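Local coordinates for protein lovastatin nonaketide synthase, polyketide synthase component (Aspergillus terreus, PDB 7CPX) that builds the nonaketide backbone of lovastatin from malonyl-CoA as a multidomain, homodimeric iterative polyketide synthase working with the partner protein lovC, at residues M1025-F1033 with L1068-K1079. The protein carries 2 engineered substitutions. Numbering follows the deposited sequence.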
loop_
_atom_site.group_PDB
_atom_site.type_symbol
_atom_site.label_atom_id
_atom_site.label_comp_id
_atom_site.label_asym_id
_atom_site.label_seq_id
_atom_site.Cartn_x
_atom_site.Cartn_y
_atom_site.Cartn_z
ATOM N N MET A 1025 10.703 -12.007 -12.823
ATOM C CA MET A 1025 11.147 -11.425 -11.567
ATOM C C MET A 1025 12.506 -10.765 -11.740
ATOM O O MET A 1025 13.384 -11.280 -12.437
ATOM C CB MET A 1025 11.219 -12.486 -10.476
ATOM C CG MET A 1025 11.776 -11.958 -9.168
ATOM S SD MET A 1025 11.413 -13.026 -7.769
ATOM C CE MET A 1025 12.088 -12.056 -6.424
ATOM N N SER A 1026 12.676 -9.616 -11.093
ATOM C CA SER A 1026 13.912 -8.853 -11.162
ATOM C C SER A 1026 14.290 -8.391 -9.766
ATOM O O SER A 1026 13.458 -7.828 -9.050
ATOM C CB SER A 1026 13.764 -7.648 -12.094
ATOM O OG SER A 1026 14.954 -6.883 -12.130
ATOM N N ILE A 1027 15.539 -8.629 -9.387
ATOM C CA ILE A 1027 16.101 -8.127 -8.139
ATOM C C ILE A 1027 16.874 -6.861 -8.481
ATOM O O ILE A 1027 17.966 -6.924 -9.056
ATOM C CB ILE A 1027 16.995 -9.168 -7.458
ATOM C CG1 ILE A 1027 16.157 -10.323 -6.903
ATOM C CG2 ILE A 1027 17.796 -8.525 -6.345
ATOM C CD1 ILE A 1027 15.628 -11.264 -7.956
ATOM N N ASP A 1028 16.313 -5.708 -8.125
ATOM C CA ASP A 1028 16.872 -4.429 -8.542
ATOM C C ASP A 1028 17.960 -3.927 -7.601
ATOM O O ASP A 1028 18.980 -3.402 -8.063
ATOM C CB ASP A 1028 15.759 -3.383 -8.644
ATOM C CG ASP A 1028 14.693 -3.767 -9.650
ATOM O OD1 ASP A 1028 13.947 -4.734 -9.389
ATOM O OD2 ASP A 1028 14.600 -3.102 -10.704
ATOM N N LYS A 1029 17.770 -4.078 -6.293
ATOM C CA LYS A 1029 18.718 -3.564 -5.308
ATOM C C LYS A 1029 18.841 -4.575 -4.181
ATOM O O LYS A 1029 17.877 -4.813 -3.447
ATOM C CB LYS A 1029 18.273 -2.205 -4.769
ATOM C CG LYS A 1029 19.233 -1.606 -3.757
ATOM C CD LYS A 1029 18.859 -0.175 -3.417
ATOM C CE LYS A 1029 19.893 0.467 -2.507
ATOM N NZ LYS A 1029 19.623 1.913 -2.274
ATOM N N ALA A 1030 20.024 -5.167 -4.044
ATOM C CA ALA A 1030 20.276 -6.074 -2.935
ATOM C C ALA A 1030 20.227 -5.312 -1.618
ATOM O O ALA A 1030 20.803 -4.229 -1.490
ATOM C CB ALA A 1030 21.633 -6.752 -3.106
ATOM N N VAL A 1031 19.534 -5.884 -0.639
ATOM C CA VAL A 1031 19.409 -5.269 0.678
ATOM C C VAL A 1031 20.665 -5.599 1.475
ATOM O O VAL A 1031 20.890 -6.752 1.849
ATOM C CB VAL A 1031 18.147 -5.746 1.403
ATOM C CG1 VAL A 1031 18.300 -5.577 2.901
ATOM C CG2 VAL A 1031 16.943 -4.971 0.917
ATOM N N ILE A 1032 21.480 -4.586 1.741
ATOM C CA ILE A 1032 22.704 -4.754 2.513
ATOM C C ILE A 1032 22.413 -4.402 3.964
ATOM O O ILE A 1032 21.942 -3.299 4.262
ATOM C CB ILE A 1032 23.834 -3.874 1.953
ATOM C CG1 ILE A 1032 23.954 -4.042 0.435
ATOM C CG2 ILE A 1032 25.152 -4.216 2.632
ATOM C CD1 ILE A 1032 24.203 -5.462 -0.017
ATOM N N PHE A 1033 22.694 -5.337 4.866
ATOM C CA PHE A 1033 22.516 -5.127 6.297
ATOM C C PHE A 1033 23.849 -4.682 6.884
ATOM O O PHE A 1033 24.827 -5.436 6.865
ATOM C CB PHE A 1033 22.015 -6.397 6.977
ATOM C CG PHE A 1033 20.661 -6.841 6.511
ATOM C CD1 PHE A 1033 19.516 -6.262 7.022
ATOM C CD2 PHE A 1033 20.535 -7.839 5.565
ATOM C CE1 PHE A 1033 18.269 -6.667 6.596
ATOM C CE2 PHE A 1033 19.291 -8.251 5.134
ATOM C CZ PHE A 1033 18.154 -7.663 5.650
ATOM N N LEU A 1068 17.168 0.635 3.234
ATOM C CA LEU A 1068 18.222 0.156 4.122
ATOM C C LEU A 1068 18.208 0.875 5.463
ATOM O O LEU A 1068 18.371 0.234 6.508
ATOM C CB LEU A 1068 19.582 0.321 3.447
ATOM C CG LEU A 1068 19.679 -0.241 2.025
ATOM C CD1 LEU A 1068 21.107 -0.165 1.513
ATOM C CD2 LEU A 1068 19.164 -1.670 1.969
ATOM N N SER A 1069 18.020 2.193 5.462
ATOM C CA SER A 1069 18.040 2.969 6.693
ATOM C C SER A 1069 16.945 4.021 6.640
ATOM O O SER A 1069 16.637 4.553 5.570
ATOM C CB SER A 1069 19.403 3.637 6.906
ATOM O OG SER A 1069 19.409 4.412 8.093
ATOM N N LYS A 1070 16.387 4.345 7.809
ATOM C CA LYS A 1070 15.265 5.273 7.866
ATOM C C LYS A 1070 15.615 6.631 7.278
ATOM O O LYS A 1070 14.713 7.381 6.888
ATOM C CB LYS A 1070 14.790 5.431 9.316
ATOM C CG LYS A 1070 15.856 5.918 10.297
ATOM C CD LYS A 1070 15.929 7.437 10.362
ATOM C CE LYS A 1070 16.764 7.901 11.544
ATOM N NZ LYS A 1070 18.163 7.398 11.479
ATOM N N GLU A 1071 16.905 6.966 7.208
ATOM C CA GLU A 1071 17.307 8.221 6.586
ATOM C C GLU A 1071 16.939 8.255 5.108
ATOM O O GLU A 1071 16.510 9.299 4.602
ATOM C CB GLU A 1071 18.811 8.430 6.761
ATOM C CG GLU A 1071 19.667 7.354 6.107
ATOM C CD GLU A 1071 21.144 7.528 6.396
ATOM O OE1 GLU A 1071 21.493 8.404 7.214
ATOM O OE2 GLU A 1071 21.957 6.788 5.803
ATOM N N GLY A 1072 17.094 7.132 4.404
ATOM C CA GLY A 1072 16.830 7.091 2.982
ATOM C C GLY A 1072 15.371 6.832 2.655
ATOM O O GLY A 1072 14.561 6.487 3.512
ATOM N N ASN A 1073 15.045 7.012 1.378
ATOM C CA ASN A 1073 13.702 6.764 0.888
ATOM C C ASN A 1073 13.503 5.280 0.595
ATOM O O ASN A 1073 14.451 4.492 0.563
ATOM C CB ASN A 1073 13.430 7.581 -0.374
ATOM C CG ASN A 1073 13.428 9.073 -0.114
ATOM O OD1 ASN A 1073 14.475 9.720 -0.144
ATOM N ND2 ASN A 1073 12.249 9.629 0.139
ATOM N N LEU A 1074 12.246 4.908 0.379
ATOM C CA LEU A 1074 11.917 3.527 0.053
ATOM C C LEU A 1074 12.256 3.256 -1.407
ATOM O O LEU A 1074 11.800 3.975 -2.302
ATOM C CB LEU A 1074 10.441 3.258 0.327
ATOM C CG LEU A 1074 10.023 1.789 0.415
ATOM C CD1 LEU A 1074 10.694 1.100 1.585
ATOM C CD2 LEU A 1074 8.516 1.671 0.533
ATOM N N SER A 1075 13.055 2.223 -1.644
ATOM C CA SER A 1075 13.510 1.855 -2.975
ATOM C C SER A 1075 12.983 0.475 -3.342
ATOM O O SER A 1075 12.391 -0.232 -2.523
ATOM C CB SER A 1075 15.040 1.876 -3.048
ATOM O OG SER A 1075 15.601 0.897 -2.193
ATOM N N LEU A 1076 13.208 0.096 -4.596
ATOM C CA LEU A 1076 12.780 -1.199 -5.104
ATOM C C LEU A 1076 13.905 -2.209 -4.918
ATOM O O LEU A 1076 14.996 -2.042 -5.474
ATOM C CB LEU A 1076 12.390 -1.108 -6.577
ATOM C CG LEU A 1076 11.848 -2.410 -7.175
ATOM C CD1 LEU A 1076 10.468 -2.708 -6.623
ATOM C CD2 LEU A 1076 11.815 -2.350 -8.688
ATOM N N SER A 1077 13.637 -3.254 -4.140
ATOM C CA SER A 1077 14.584 -4.347 -3.976
ATOM C C SER A 1077 14.375 -5.431 -5.023
ATOM O O SER A 1077 15.348 -5.970 -5.563
ATOM C CB SER A 1077 14.453 -4.952 -2.578
ATOM O OG SER A 1077 15.695 -4.946 -1.901
ATOM N N ALA A 1078 13.121 -5.754 -5.320
ATOM C CA ALA A 1078 12.814 -6.778 -6.306
ATOM C C ALA A 1078 11.425 -6.521 -6.868
ATOM O O ALA A 1078 10.624 -5.794 -6.280
ATOM C CB ALA A 1078 12.896 -8.181 -5.701
ATOM N N LYS A 1079 11.144 -7.143 -8.009
ATOM C CA LYS A 1079 9.832 -7.034 -8.628
ATOM C C LYS A 1079 9.600 -8.259 -9.498
ATOM O O LYS A 1079 10.536 -8.982 -9.844
ATOM C CB LYS A 1079 9.703 -5.756 -9.460
ATOM C CG LYS A 1079 10.695 -5.661 -10.606
ATOM C CD LYS A 1079 10.411 -4.459 -11.484
ATOM C CE LYS A 1079 11.411 -4.361 -12.621
ATOM N NZ LYS A 1079 11.128 -3.212 -13.523
#
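With chi1 at -60°, the carboxylate of D1028 swings away from its own carbonyl carbon and reaches the L1076 side chain, which chi1 of -177° carries opposite its backbone N; the carboxylate rests on the CD2 branch in plain van der Waals packing. The same leucine also packs on L966 of the second subunit. They meet where two neighbouring antiparallel strands of the dehydratase domain's predicted N-terminal hotdog fold, 1016-1027 and 1075-1087, come apart. Ahead of that point, S1026 and K1079 form a hydrogen-bonded pair: S1026 N donates to K1079 O and K1079 N to S1026 O, each at 2.6 Å. The long, extended K1079 chain runs over CB of S1026 and roughly perpendicular to the D1028 side chain, leaving D1028 OD2 4.5 Å from K1079 NZ, too far for a salt bridge, though the opposite charges may attract.

S1077 and A1078 together face I1064 on strand 1057-1067, a classic beta bulge. Beside it, the carbonyl of S1077 receives K1029 N at 3.2 Å and, weakly, D1028 N, so successive amides of the departing chain converge on one oxygen. On the face carrying I1027 and A1078, turned to helix 995-1012, A1078 CB packs against M1025 CE. Farther along, V1031 and L1068 lie alongside each other, pointing opposite ways, with L1068 CD2 4.1 Å from V1031 CG1. Next in the chain, the I1032 side chain lies about 8 Å from that of H985, the predicted proton acceptor of the dehydratase. The buried hydroxyl of S1077, which also bonds to S1066 OG and Y998 OH, donates to K1029 O at 2.7 Å, almost in line with that C=O bond.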